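Local atomic coordinates of sarcolemmal membrane-associated protein (Homo sapiens, PDB entry 6AR0), a protein that joins the STRIPAK phosphatase-kinase complex, which dephosphorylates STK3 and so inhibits Hippo signalling, the present chain being its N-terminal FHA domain. Residues A[46-51]-A[119-124]; A[54-59]-A[67-72]; A[71-76]-A[89-94]; A[78-83]-A[101-106]. One frame throughout, in Å; residues are numbered along the deposited sequence.

Interaction 1: A[46-51]-A[119-124]; sequences FDCKVL and GCIVST
Phe46 and Ile121 form the centre of this contact, which lies in the buried interior of the FHA beta-sandwich, where the loop leaving strand 44-46 meets strand 117-128 of the other sheet. The leading interaction is CH-pi. Methyl CG2 of Ile121 stands almost squarely above one face of the Phe46 ring, 4.1 Å from its centroid and 8° off the ring normal. Both branches of the isoleucine are used: with CG1 anti to the carbonyl carbon (chi1 -64°), CG2 is left to cover the ring while Ile121 CD1 lies by the CB end of the ring, 3.8 Å from Phe46 CD1. The ring also meets Phe17 edge-to-face. Cutting Phe46 back to an alanine would probably leave Ile121 CG2 without the flat surface it rests on and open a gap between the sheets.

The other apolar contacts come from the type I turn spanning Cys48 to Leu51, which presents small and branched side chains to the strand. Leu51 CD1 approaches Ile121 CG1 to 3.8 Å, the two side chains crossing at about a right angle, and Val50 CG2 lies equally close, 3.8 Å, to Cys120 CB.

Polar contact runs through backbone and water. Val50 O accepts from Asn76 ND2 of a neighbouring loop and Leu51 O from Arg32 NH1 at the end of strand 28-32. Across the contact, a water accepts from Lys49 N (3.0 Å) and donates to Gly119 O (2.8 Å). That same Gly119 O also lies 3.2 Å from Cys48 SG, and Val50 CG2 packs beside it.

Interaction 2: A[54-59]-A[67-72]; sequences NHALVW and FYLQDT
Leu57 with Gln70 and Trp59 with Tyr68 are the hydrogen-bonded pairs of two antiparallel strands, 56-59 and 67-71, whose axes approach to 4.6 Å at 168°. Ala56 with Asp71 and Val58 with Leu69 form the non-hydrogen-bonded pairs between them. Beyond the ladder, Thr72 N reaches His55 O at 3.0 Å from above the carbonyl plane. Here His55 and Ala56 both face Ile30, a classic beta bulge at the start of the strand. The unit is a beta hairpin in the five-stranded sheet of the FHA sandwich.

On the buried face, Leu69 CD1 lies 4.1 Å from Ala56 CB and 4.2 Å from Val58 CB, compact residues between which leucine packs, also against Ile30. The opposite face carries Trp59 and Tyr68, with Leu57 and Gln70. Trp59 CG sits between the backbone N and the carbonyl carbon (chi1 70°), which swings the indole across to the neighbouring strand. There Tyr68 CB covers the six-membered ring of Trp59, 3.6 Å from its centroid, while the tyrosine ring, slid aside, barely overlaps the five-membered ring. At the indole edge, Gln70 CB lies 3.8 Å from Trp59 CZ3, and Gln70 NE2 continues to Ser92 O. A serine instead of Trp59 would probably leave Tyr68 CB and Gln70 CB without the indole they rest against.

Interaction 3: A[71-76]-A[89-94]; sequences DTKSSN and SEESPP
The carboxylate of Asp71 lies beside the Glu90 carbonyl, with Asp71 OD1 and Glu90 O 3.3 Å apart; both are acceptors, so no bond joins them. What holds the flat group is its own loop. Ser74 N donates to Asp71 OD1 at 2.8 Å on the syn side, 15° out of the carboxylate plane, making an Asx motif, and Ser74 OG gives its proton to the syn lone pair of Asp71 OD2 at 2.7 Å. Thr78 OG1 is a further partner of OD2, so a buried and probably charged group is well supplied with donors. Aspartate suits the place, its short side chain lying anti to the backbone N (chi1 -176°), which carries the carboxylate to Ser74 N and OG.

This is one of the loops joining strands of the FHA sandwich, here strand 66-71 to strand 78-80, and the segment before strand 95-97 runs alongside it. Ser92 grips the Asp71 backbone twice: its OG accepts from Asp71 N at 2.9 Å and its N donates to Asp71 O at 3.0 Å. The hydroxyl proton goes to Pro93 O, which leaves OG able to accept. Farther along, Ser89 N meets Ser74 O at 2.8 Å, from above the carbonyl plane. At the exposed edge of the contact Lys73 and Glu91 stand beyond salt-bridge distance, and a water joins them, accepting from Lys73 NZ at 2.9 Å and donating to Glu91 OE2 at 2.9 Å.

Interaction 4: A[78-83]-A[101-106]; sequences TFINSQ and DIIQFG
Asn81 holds its CG anti to the carbonyl carbon (chi1 -57°), beside its own backbone N, and this turns the amide toward Asp101 and Ile102. Both ends of the amide are then used. Asn81 OD1 accepts a nearly straight bond from Ile102 N (2.9 Å, 171°), and Asn81 ND2 donates to Asp101 OD1 at 3.0 Å. The second bond comes down on the carboxylate from above its plane, the two flat groups standing 84° apart, while Asp101 OD2 takes the backbone N of Leu98. Asn81 N adds a bond to Ile102 O at 2.8 Å, and a water links that same oxygen to Ser82 N.

Asparagine suits this place because Asn81 and Ser82 are the two central residues of a type I' turn, Ile80 to Gln83, and asparagine accepts the left-handed backbone such a turn requires. The turn leads from strand 78-80 into strand 83-84; strand 78-80 pairs antiparallel with strand 102-105 in one sheet of the FHA beta-sandwich, Phe79 and Gln104 being a hydrogen-bonded pair.

On the inward face, Ile80 and Ile103 lie side by side, CG1 of Ile80 3.9 Å from CD1 of Ile103, and both side chains touch Leu69 and Ile97 of the other sheet. Thr78 CG2 packs 3.9 Å from Phe105 CD1, while its OG1 bonds to Asp71. On the outer face the extended Gln104 runs alongside Phe79, its NE2 3.8 Å from Phe79 CE2. A bond from Gln104 NE2 to Gly106 O, 2.8 Å and in the planes of both groups, fixes that amide.

Overall arrangement
Interaction 1 is the most buried of the four and is held almost wholly by apolar side chains and one water. Interactions 2 and 4 are strand pairings in different sheets of the sandwich, and their inward faces meet where Leu69 touches Ile103. Interaction 3 lies toward the surface, where backbone, serine, carboxylate and water do the work. Interactions 1 and 4 both reach one sheet, in which strands 117-128 and 102-105 are neighbours, Phe105 being bonded to Ile121. Interactions 2 and 3 share Asp71 and Thr72, and Asp71 OD2 carries the link on to Thr78 in interaction 4. The Asn76 bond to Val50 joins interactions 1 and 3, so the loops are tied together. FHA domains generally use such loops to recognise phosphothreonine peptides.

Interaction 1: A[46-51]-A[119-124]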
loop_
_atom_site.group_PDB
_atom_site.type_symbol
_atom_site.label_atom_id
_atom_site.label_comp_id
_atom_site.label_asym_id
_atom_site.label_seq_id
_atom_site.Cartn_x
_atom_site.Cartn_y
_atom_site.Cartn_z
ATOM N N PHE A 46 -0.060 8.920 -1.510
ATOM C CA PHE A 46 0.532 9.416 -0.274
ATOM C C PHE A 46 1.531 10.530 -0.549
ATOM O O PHE A 46 2.379 10.418 -1.445
ATOM C CB PHE A 46 1.239 8.295 0.499
ATOM C CG PHE A 46 0.321 7.168 0.893
ATOM C CD1 PHE A 46 -0.459 7.239 2.045
ATOM C CD2 PHE A 46 0.220 6.038 0.098
ATOM C CE1 PHE A 46 -1.310 6.205 2.380
ATOM C CE2 PHE A 46 -0.643 5.015 0.437
ATOM C CZ PHE A 46 -1.398 5.099 1.584
ATOM N N ASP A 47 1.436 11.591 0.234
ATOM C CA ASP A 47 2.459 12.629 0.251
ATOM C C ASP A 47 3.596 12.074 1.098
ATOM O O ASP A 47 3.566 12.137 2.335
ATOM C CB ASP A 47 1.864 13.901 0.834
ATOM C CG ASP A 47 2.840 15.030 0.894
ATOM O OD1 ASP A 47 3.987 14.863 0.408
ATOM O OD2 ASP A 47 2.446 16.093 1.416
ATOM N N CYS A 48 4.578 11.469 0.427
ATOM C CA CYS A 48 5.691 10.783 1.084
ATOM C C CYS A 48 6.812 10.675 0.068
ATOM O O CYS A 48 6.620 10.102 -1.008
ATOM C CB CYS A 48 5.256 9.387 1.546
ATOM S SG CYS A 48 6.550 8.411 2.335
ATOM N N LYS A 49 7.982 11.202 0.426
ATOM C CA LYS A 49 9.061 11.386 -0.530
ATOM C C LYS A 49 9.560 10.069 -1.102
ATOM O O LYS A 49 10.009 10.023 -2.258
ATOM C CB LYS A 49 10.217 12.116 0.165
ATOM C CG LYS A 49 11.309 12.553 -0.777
ATOM C CD LYS A 49 12.417 13.299 -0.069
ATOM C CE LYS A 49 13.491 13.719 -1.048
ATOM N NZ LYS A 49 14.675 14.234 -0.338
ATOM N N VAL A 50 9.568 9.013 -0.291
ATOM C CA VAL A 50 10.257 7.782 -0.661
ATOM C C VAL A 50 9.426 6.880 -1.559
ATOM O O VAL A 50 9.943 5.845 -2.014
ATOM C CB VAL A 50 10.787 7.044 0.588
ATOM C CG1 VAL A 50 11.680 7.957 1.437
ATOM C CG2 VAL A 50 9.658 6.505 1.423
ATOM N N LEU A 51 8.176 7.234 -1.861
ATOM C CA LEU A 51 7.361 6.440 -2.778
ATOM C C LEU A 51 7.638 6.830 -4.219
ATOM O O LEU A 51 7.918 7.991 -4.528
ATOM C CB LEU A 51 5.866 6.627 -2.527
ATOM C CG LEU A 51 5.269 5.643 -1.501
ATOM C CD1 LEU A 51 5.807 5.861 -0.090
ATOM C CD2 LEU A 51 3.758 5.716 -1.496
ATOM N N GLY A 119 10.596 9.540 6.323
ATOM C CA GLY A 119 9.874 8.332 6.656
ATOM C C GLY A 119 9.185 7.694 5.451
ATOM O O GLY A 119 9.075 8.260 4.366
ATOM N N CYS A 120 8.700 6.475 5.665
ATOM C CA CYS A 120 8.000 5.690 4.655
ATOM C C CYS A 120 6.574 5.417 5.131
ATOM O O CYS A 120 6.208 5.724 6.275
ATOM C CB CYS A 120 8.745 4.373 4.380
ATOM S SG CYS A 120 8.874 3.268 5.790
ATOM N N ILE A 121 5.747 4.841 4.262
ATOM C CA ILE A 121 4.368 4.556 4.635
ATOM C C ILE A 121 4.318 3.156 5.229
ATOM O O ILE A 121 4.726 2.187 4.581
ATOM C CB ILE A 121 3.441 4.682 3.424
ATOM C CG1 ILE A 121 3.424 6.122 2.902
ATOM C CG2 ILE A 121 2.036 4.182 3.751
ATOM C CD1 ILE A 121 2.856 7.154 3.850
ATOM N N VAL A 122 3.830 3.053 6.467
ATOM C CA VAL A 122 3.662 1.775 7.154
ATOM C C VAL A 122 2.215 1.731 7.627
ATOM O O VAL A 122 1.789 2.588 8.412
ATOM C CB VAL A 122 4.632 1.596 8.341
ATOM C CG1 VAL A 122 4.543 0.177 8.880
ATOM C CG2 VAL A 122 6.071 1.927 7.942
ATOM N N SER A 123 1.460 0.749 7.148
ATOM C CA SER A 123 0.015 0.733 7.354
ATOM C C SER A 123 -0.451 -0.638 7.814
ATOM O O SER A 123 0.107 -1.664 7.421
ATOM C CB SER A 123 -0.672 1.076 6.020
ATOM O OG SER A 123 -2.076 1.227 6.037
ATOM N N THR A 124 -1.466 -0.665 8.657
ATOM C CA THR A 124 -2.252 -1.879 8.795
ATOM C C THR A 124 -3.299 -1.853 7.702
ATOM O O THR A 124 -3.848 -0.790 7.397
ATOM C CB THR A 124 -2.978 -1.892 10.138
ATOM O OG1 THR A 124 -2.019 -1.774 11.184
ATOM C CG2 THR A 124 -3.802 -3.169 10.321
HETATM O O HOH W 1 8.851 10.867 3.304
#

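Interaction 2: A[54-59]-A[67-72]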
loop_
_atom_site.group_PDB
_atom_site.type_symbol
_atom_site.label_atom_id
_atom_site.label_comp_id
_atom_site.label_asym_id
_atom_site.label_seq_id
_atom_site.Cartn_x
_atom_site.Cartn_y
_atom_site.Cartn_z
ATOM N N ASN A 54 4.423 5.425 -9.573
ATOM C CA ASN A 54 3.700 4.184 -9.824
ATOM C C ASN A 54 4.374 3.114 -8.972
ATOM O O ASN A 54 5.242 2.376 -9.427
ATOM C CB ASN A 54 3.734 3.831 -11.297
ATOM C CG ASN A 54 3.261 4.969 -12.171
ATOM O OD1 ASN A 54 2.172 5.495 -11.979
ATOM N ND2 ASN A 54 4.091 5.369 -13.125
ATOM N N HIS A 55 3.991 3.067 -7.700
ATOM C CA HIS A 55 4.729 2.284 -6.720
ATOM C C HIS A 55 4.232 0.843 -6.632
ATOM O O HIS A 55 5.024 -0.105 -6.672
ATOM C CB HIS A 55 4.625 2.988 -5.364
ATOM C CG HIS A 55 5.581 2.470 -4.352
ATOM N ND1 HIS A 55 6.706 3.166 -3.969
ATOM C CD2 HIS A 55 5.605 1.298 -3.681
ATOM C CE1 HIS A 55 7.370 2.446 -3.088
ATOM N NE2 HIS A 55 6.724 1.310 -2.897
ATOM N N ALA A 56 2.922 0.675 -6.510
ATOM C CA ALA A 56 2.332 -0.644 -6.346
ATOM C C ALA A 56 0.889 -0.577 -6.832
ATOM O O ALA A 56 0.385 0.478 -7.230
ATOM C CB ALA A 56 2.456 -1.126 -4.894
ATOM N N LEU A 57 0.241 -1.735 -6.822
ATOM C CA LEU A 57 -1.133 -1.894 -7.256
ATOM C C LEU A 57 -1.813 -2.845 -6.287
ATOM O O LEU A 57 -1.231 -3.865 -5.922
ATOM C CB LEU A 57 -1.114 -2.495 -8.658
ATOM C CG LEU A 57 -2.393 -2.471 -9.488
ATOM C CD1 LEU A 57 -2.842 -1.048 -9.777
ATOM C CD2 LEU A 57 -2.173 -3.234 -10.776
ATOM N N VAL A 58 -3.032 -2.509 -5.858
ATOM C CA VAL A 58 -3.804 -3.347 -4.946
ATOM C C VAL A 58 -5.169 -3.625 -5.560
ATOM O O VAL A 58 -5.780 -2.741 -6.165
ATOM C CB VAL A 58 -3.912 -2.704 -3.535
ATOM C CG1 VAL A 58 -4.627 -1.349 -3.559
ATOM C CG2 VAL A 58 -4.573 -3.642 -2.556
ATOM N N TRP A 59 -5.656 -4.857 -5.407
ATOM C CA TRP A 59 -6.937 -5.196 -6.009
ATOM C C TRP A 59 -7.593 -6.352 -5.277
ATOM O O TRP A 59 -6.973 -7.076 -4.497
ATOM C CB TRP A 59 -6.811 -5.513 -7.499
ATOM C CG TRP A 59 -6.095 -6.799 -7.872
ATOM C CD1 TRP A 59 -6.665 -8.001 -8.160
ATOM C CD2 TRP A 59 -4.685 -6.964 -8.056
ATOM N NE1 TRP A 59 -5.696 -8.901 -8.512
ATOM C CE2 TRP A 59 -4.471 -8.289 -8.463
ATOM C CE3 TRP A 59 -3.584 -6.110 -7.935
ATOM C CZ2 TRP A 59 -3.207 -8.780 -8.767
ATOM C CZ3 TRP A 59 -2.329 -6.598 -8.227
ATOM C CH2 TRP A 59 -2.150 -7.922 -8.636
ATOM N N PHE A 67 -7.427 -10.982 -2.199
ATOM C CA PHE A 67 -6.883 -9.649 -2.373
ATOM C C PHE A 67 -5.394 -9.770 -2.665
ATOM O O PHE A 67 -4.701 -10.636 -2.102
ATOM C CB PHE A 67 -7.057 -8.836 -1.087
ATOM C CG PHE A 67 -8.482 -8.527 -0.728
ATOM C CD1 PHE A 67 -9.020 -7.279 -0.980
ATOM C CD2 PHE A 67 -9.274 -9.472 -0.105
ATOM C CE1 PHE A 67 -10.335 -6.994 -0.625
ATOM C CE2 PHE A 67 -10.586 -9.189 0.243
ATOM C CZ PHE A 67 -11.098 -7.952 -0.003
ATOM N N TYR A 68 -4.883 -8.850 -3.486
ATOM C CA TYR A 68 -3.495 -8.900 -3.902
ATOM C C TYR A 68 -2.844 -7.530 -3.876
ATOM O O TYR A 68 -3.488 -6.498 -4.079
ATOM C CB TYR A 68 -3.357 -9.418 -5.331
ATOM C CG TYR A 68 -3.764 -10.851 -5.467
ATOM C CD1 TYR A 68 -2.847 -11.869 -5.238
ATOM C CD2 TYR A 68 -5.053 -11.194 -5.797
ATOM C CE1 TYR A 68 -3.192 -13.188 -5.357
ATOM C CE2 TYR A 68 -5.424 -12.530 -5.925
ATOM C CZ TYR A 68 -4.479 -13.516 -5.696
ATOM O OH TYR A 68 -4.799 -14.845 -5.815
ATOM N N LEU A 69 -1.532 -7.558 -3.688
ATOM C CA LEU A 69 -0.649 -6.412 -3.793
ATOM C C LEU A 69 0.498 -6.768 -4.728
ATOM O O LEU A 69 1.042 -7.877 -4.661
ATOM C CB LEU A 69 -0.109 -6.075 -2.399
ATOM C CG LEU A 69 0.823 -4.879 -2.239
ATOM C CD1 LEU A 69 0.129 -3.590 -2.639
ATOM C CD2 LEU A 69 1.321 -4.788 -0.800
ATOM N N GLN A 70 0.862 -5.841 -5.612
ATOM C CA GLN A 70 1.956 -6.052 -6.546
ATOM C C GLN A 70 2.833 -4.813 -6.585
ATOM O O GLN A 70 2.331 -3.696 -6.753
ATOM C CB GLN A 70 1.402 -6.331 -7.944
ATOM C CG GLN A 70 2.464 -6.600 -8.969
ATOM C CD GLN A 70 1.864 -6.995 -10.286
ATOM O OE1 GLN A 70 0.802 -6.497 -10.671
ATOM N NE2 GLN A 70 2.521 -7.902 -10.984
ATOM N N ASP A 71 4.143 -5.007 -6.472
ATOM C CA ASP A 71 5.084 -3.908 -6.639
ATOM C C ASP A 71 5.290 -3.673 -8.132
ATOM O O ASP A 71 5.583 -4.615 -8.877
ATOM C CB ASP A 71 6.413 -4.251 -5.965
ATOM C CG ASP A 71 7.400 -3.114 -6.022
ATOM O OD1 ASP A 71 7.776 -2.719 -7.147
ATOM O OD2 ASP A 71 7.752 -2.611 -4.929
ATOM N N THR A 72 5.097 -2.433 -8.575
ATOM C CA THR A 72 5.220 -2.080 -9.995
ATOM C C THR A 72 6.518 -1.314 -10.264
ATOM O O THR A 72 6.525 -0.187 -10.753
ATOM C CB THR A 72 3.991 -1.295 -10.449
ATOM O OG1 THR A 72 3.859 -0.098 -9.675
ATOM C CG2 THR A 72 2.733 -2.109 -10.298
HETATM O O HOH W 2 1.624 1.490 -9.629
#

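Interaction 3: A[71-76]-A[89-94]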
loop_
_atom_site.group_PDB
_atom_site.type_symbol
_atom_site.label_atom_id
_atom_site.label_comp_id
_atom_site.label_asym_id
_atom_site.label_seq_id
_atom_site.Cartn_x
_atom_site.Cartn_y
_atom_site.Cartn_z
ATOM N N ASP A 71 4.143 -5.007 -6.472
ATOM C CA ASP A 71 5.084 -3.908 -6.639
ATOM C C ASP A 71 5.290 -3.673 -8.132
ATOM O O ASP A 71 5.583 -4.615 -8.877
ATOM C CB ASP A 71 6.413 -4.251 -5.965
ATOM C CG ASP A 71 7.400 -3.114 -6.022
ATOM O OD1 ASP A 71 7.776 -2.719 -7.147
ATOM O OD2 ASP A 71 7.752 -2.611 -4.929
ATOM N N THR A 72 5.097 -2.433 -8.575
ATOM C CA THR A 72 5.220 -2.080 -9.995
ATOM C C THR A 72 6.518 -1.314 -10.264
ATOM O O THR A 72 6.525 -0.187 -10.753
ATOM C CB THR A 72 3.991 -1.295 -10.449
ATOM O OG1 THR A 72 3.859 -0.098 -9.675
ATOM C CG2 THR A 72 2.733 -2.109 -10.298
ATOM N N LYS A 73 7.642 -1.962 -9.959
ATOM C CA LYS A 73 8.970 -1.392 -10.189
ATOM C C LYS A 73 9.238 -0.179 -9.298
ATOM O O LYS A 73 9.810 0.816 -9.746
ATOM C CB LYS A 73 9.201 -1.047 -11.668
ATOM C CG LYS A 73 8.897 -2.192 -12.613
ATOM C CD LYS A 73 9.320 -1.885 -14.035
ATOM C CE LYS A 73 8.964 -3.027 -14.977
ATOM N NZ LYS A 73 7.494 -3.156 -15.195
ATOM N N SER A 74 8.845 -0.256 -8.029
ATOM C CA SER A 74 9.145 0.835 -7.116
ATOM C C SER A 74 10.652 0.939 -6.927
ATOM O O SER A 74 11.379 -0.059 -6.954
ATOM C CB SER A 74 8.484 0.627 -5.751
ATOM O OG SER A 74 9.173 -0.338 -4.975
ATOM N N SER A 75 11.119 2.163 -6.694
ATOM C CA SER A 75 12.532 2.358 -6.408
ATOM C C SER A 75 12.916 1.792 -5.052
ATOM O O SER A 75 13.985 1.177 -4.920
ATOM C CB SER A 75 12.878 3.841 -6.462
ATOM O OG SER A 75 12.584 4.382 -7.736
ATOM N N ASN A 76 12.074 1.994 -4.029
ATOM C CA ASN A 76 12.487 1.768 -2.645
ATOM C C ASN A 76 11.792 0.611 -1.944
ATOM O O ASN A 76 12.094 0.353 -0.765
ATOM C CB ASN A 76 12.348 3.049 -1.821
ATOM C CG ASN A 76 13.300 4.121 -2.282
ATOM O OD1 ASN A 76 14.461 3.845 -2.601
ATOM N ND2 ASN A 76 12.817 5.350 -2.335
ATOM N N SER A 89 13.356 -1.264 -8.501
ATOM C CA SER A 89 13.070 -1.035 -9.911
ATOM C C SER A 89 12.676 -2.305 -10.659
ATOM O O SER A 89 12.762 -2.350 -11.886
ATOM C CB SER A 89 14.229 -0.311 -10.606
ATOM O OG SER A 89 14.465 0.936 -9.969
ATOM N N GLU A 90 12.206 -3.331 -9.951
ATOM C CA GLU A 90 11.708 -4.550 -10.571
ATOM C C GLU A 90 10.275 -4.826 -10.138
ATOM O O GLU A 90 9.844 -4.418 -9.061
ATOM C CB GLU A 90 12.598 -5.737 -10.212
ATOM C CG GLU A 90 14.031 -5.559 -10.694
ATOM C CD GLU A 90 14.843 -6.839 -10.632
ATOM O OE1 GLU A 90 14.274 -7.890 -10.264
ATOM O OE2 GLU A 90 16.051 -6.790 -10.952
ATOM N N GLU A 91 9.537 -5.524 -10.994
ATOM C CA GLU A 91 8.144 -5.855 -10.742
ATOM C C GLU A 91 8.077 -7.132 -9.917
ATOM O O GLU A 91 8.873 -8.055 -10.122
ATOM C CB GLU A 91 7.415 -6.051 -12.077
ATOM C CG GLU A 91 5.904 -6.179 -11.969
ATOM C CD GLU A 91 5.251 -6.488 -13.303
ATOM O OE1 GLU A 91 5.605 -7.514 -13.921
ATOM O OE2 GLU A 91 4.384 -5.699 -13.737
ATOM N N SER A 92 7.131 -7.186 -8.986
ATOM C CA SER A 92 6.874 -8.431 -8.284
ATOM C C SER A 92 5.732 -9.177 -8.945
ATOM O O SER A 92 4.955 -8.600 -9.705
ATOM C CB SER A 92 6.499 -8.164 -6.821
ATOM O OG SER A 92 5.156 -7.718 -6.656
ATOM N N PRO A 93 5.579 -10.465 -8.659
ATOM C CA PRO A 93 4.312 -11.125 -8.963
ATOM C C PRO A 93 3.221 -10.601 -8.052
ATOM O O PRO A 93 3.509 -9.934 -7.045
ATOM C CB PRO A 93 4.604 -12.603 -8.672
ATOM C CG PRO A 93 5.714 -12.593 -7.715
ATOM C CD PRO A 93 6.501 -11.343 -7.921
ATOM N N PRO A 94 1.958 -10.880 -8.354
ATOM C CA PRO A 94 0.896 -10.615 -7.378
ATOM C C PRO A 94 1.161 -11.401 -6.105
ATOM O O PRO A 94 1.464 -12.586 -6.157
ATOM C CB PRO A 94 -0.368 -11.105 -8.089
ATOM C CG PRO A 94 -0.018 -11.071 -9.546
ATOM C CD PRO A 94 1.426 -11.467 -9.596
HETATM O O HOH W 3 5.214 -2.974 -13.349
HETATM O O HOH W 4 15.935 1.237 -6.986
#

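Interaction 4: A[78-83]-A[101-106]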
loop_
_atom_site.group_PDB
_atom_site.type_symbol
_atom_site.label_atom_id
_atom_site.label_comp_id
_atom_site.label_asym_id
_atom_site.label_seq_id
_atom_site.Cartn_x
_atom_site.Cartn_y
_atom_site.Cartn_z
ATOM N N THR A 78 8.324 -2.476 -1.625
ATOM C CA THR A 78 7.017 -2.733 -1.046
ATOM C C THR A 78 7.154 -3.981 -0.195
ATOM O O THR A 78 7.852 -4.921 -0.590
ATOM C CB THR A 78 5.984 -2.987 -2.164
ATOM O OG1 THR A 78 5.912 -1.839 -3.012
ATOM C CG2 THR A 78 4.597 -3.255 -1.609
ATOM N N PHE A 79 6.493 -3.996 0.970
ATOM C CA PHE A 79 6.670 -5.082 1.929
ATOM C C PHE A 79 5.320 -5.540 2.472
ATOM O O PHE A 79 4.444 -4.712 2.733
ATOM C CB PHE A 79 7.563 -4.659 3.119
ATOM C CG PHE A 79 8.878 -4.033 2.718
ATOM C CD1 PHE A 79 10.059 -4.748 2.803
ATOM C CD2 PHE A 79 8.932 -2.726 2.250
ATOM C CE1 PHE A 79 11.258 -4.169 2.424
ATOM C CE2 PHE A 79 10.119 -2.158 1.862
ATOM C CZ PHE A 79 11.287 -2.880 1.955
ATOM N N ILE A 80 5.164 -6.858 2.624
ATOM C CA ILE A 80 4.054 -7.465 3.359
ATOM C C ILE A 80 4.649 -8.122 4.592
ATOM O O ILE A 80 5.483 -9.026 4.470
ATOM C CB ILE A 80 3.298 -8.506 2.517
ATOM C CG1 ILE A 80 2.682 -7.881 1.259
ATOM C CG2 ILE A 80 2.225 -9.203 3.361
ATOM C CD1 ILE A 80 2.207 -8.915 0.245
ATOM N N ASN A 81 4.258 -7.654 5.776
ATOM C CA ASN A 81 4.778 -8.191 7.034
ATOM C C ASN A 81 6.299 -8.284 6.999
ATOM O O ASN A 81 6.907 -9.296 7.354
ATOM C CB ASN A 81 4.114 -9.521 7.356
ATOM C CG ASN A 81 2.607 -9.385 7.419
ATOM O OD1 ASN A 81 2.104 -8.357 7.858
ATOM N ND2 ASN A 81 1.883 -10.405 7.000
ATOM N N SER A 82 6.903 -7.194 6.536
ATOM C CA SER A 82 8.356 -6.973 6.514
ATOM C C SER A 82 9.091 -7.735 5.418
ATOM O O SER A 82 10.323 -7.704 5.402
ATOM C CB SER A 82 9.042 -7.282 7.851
ATOM O OG SER A 82 8.373 -6.677 8.945
ATOM N N GLN A 83 8.389 -8.397 4.503
ATOM C CA GLN A 83 9.017 -9.162 3.429
ATOM C C GLN A 83 8.890 -8.383 2.129
ATOM O O GLN A 83 7.780 -8.050 1.704
ATOM C CB GLN A 83 8.343 -10.527 3.279
ATOM C CG GLN A 83 8.325 -11.318 4.564
ATOM C CD GLN A 83 9.694 -11.480 5.143
ATOM O OE1 GLN A 83 10.671 -11.696 4.420
ATOM N NE2 GLN A 83 9.788 -11.354 6.459
ATOM N N ASP A 101 -2.657 -7.635 7.795
ATOM C CA ASP A 101 -1.284 -7.482 7.352
ATOM C C ASP A 101 -0.783 -6.062 7.609
ATOM O O ASP A 101 -1.537 -5.082 7.608
ATOM C CB ASP A 101 -1.154 -7.773 5.859
ATOM C CG ASP A 101 -1.162 -9.242 5.514
ATOM O OD1 ASP A 101 -1.031 -10.098 6.414
ATOM O OD2 ASP A 101 -1.281 -9.525 4.293
ATOM N N ILE A 102 0.524 -5.966 7.809
ATOM C CA ILE A 102 1.229 -4.691 7.873
ATOM C C ILE A 102 1.909 -4.491 6.524
ATOM O O ILE A 102 2.758 -5.289 6.120
ATOM C CB ILE A 102 2.258 -4.664 9.012
ATOM C CG1 ILE A 102 1.582 -4.947 10.360
ATOM C CG2 ILE A 102 3.001 -3.334 9.016
ATOM C CD1 ILE A 102 0.466 -4.003 10.700
ATOM N N ILE A 103 1.527 -3.444 5.815
ATOM C CA ILE A 103 1.997 -3.172 4.462
ATOM C C ILE A 103 2.852 -1.916 4.496
ATOM O O ILE A 103 2.449 -0.908 5.080
ATOM C CB ILE A 103 0.771 -2.931 3.556
ATOM C CG1 ILE A 103 -0.219 -4.091 3.638
ATOM C CG2 ILE A 103 1.177 -2.615 2.139
ATOM C CD1 ILE A 103 0.389 -5.342 3.211
ATOM N N GLN A 104 4.006 -1.954 3.840
ATOM C CA GLN A 104 4.943 -0.838 3.853
ATOM C C GLN A 104 5.323 -0.462 2.428
ATOM O O GLN A 104 5.600 -1.331 1.601
ATOM C CB GLN A 104 6.190 -1.203 4.662
ATOM C CG GLN A 104 7.260 -0.135 4.662
ATOM C CD GLN A 104 8.425 -0.506 5.544
ATOM O OE1 GLN A 104 8.226 -1.001 6.661
ATOM N NE2 GLN A 104 9.645 -0.270 5.075
ATOM N N PHE A 105 5.341 0.837 2.152
ATOM C CA PHE A 105 5.780 1.374 0.867
ATOM C C PHE A 105 6.981 2.270 1.124
ATOM O O PHE A 105 6.888 3.256 1.863
ATOM C CB PHE A 105 4.670 2.165 0.181
ATOM C CG PHE A 105 3.373 1.422 0.101
ATOM C CD1 PHE A 105 3.273 0.248 -0.625
ATOM C CD2 PHE A 105 2.252 1.858 0.789
ATOM C CE1 PHE A 105 2.077 -0.451 -0.690
ATOM C CE2 PHE A 105 1.059 1.155 0.729
ATOM C CZ PHE A 105 0.973 0.009 0.003
ATOM N N GLY A 106 8.100 1.930 0.494
ATOM C CA GLY A 106 9.354 2.614 0.732
ATOM C C GLY A 106 10.036 2.110 1.990
ATOM O O GLY A 106 9.588 1.172 2.658
HETATM O O HOH W 5 5.607 -4.714 6.040
#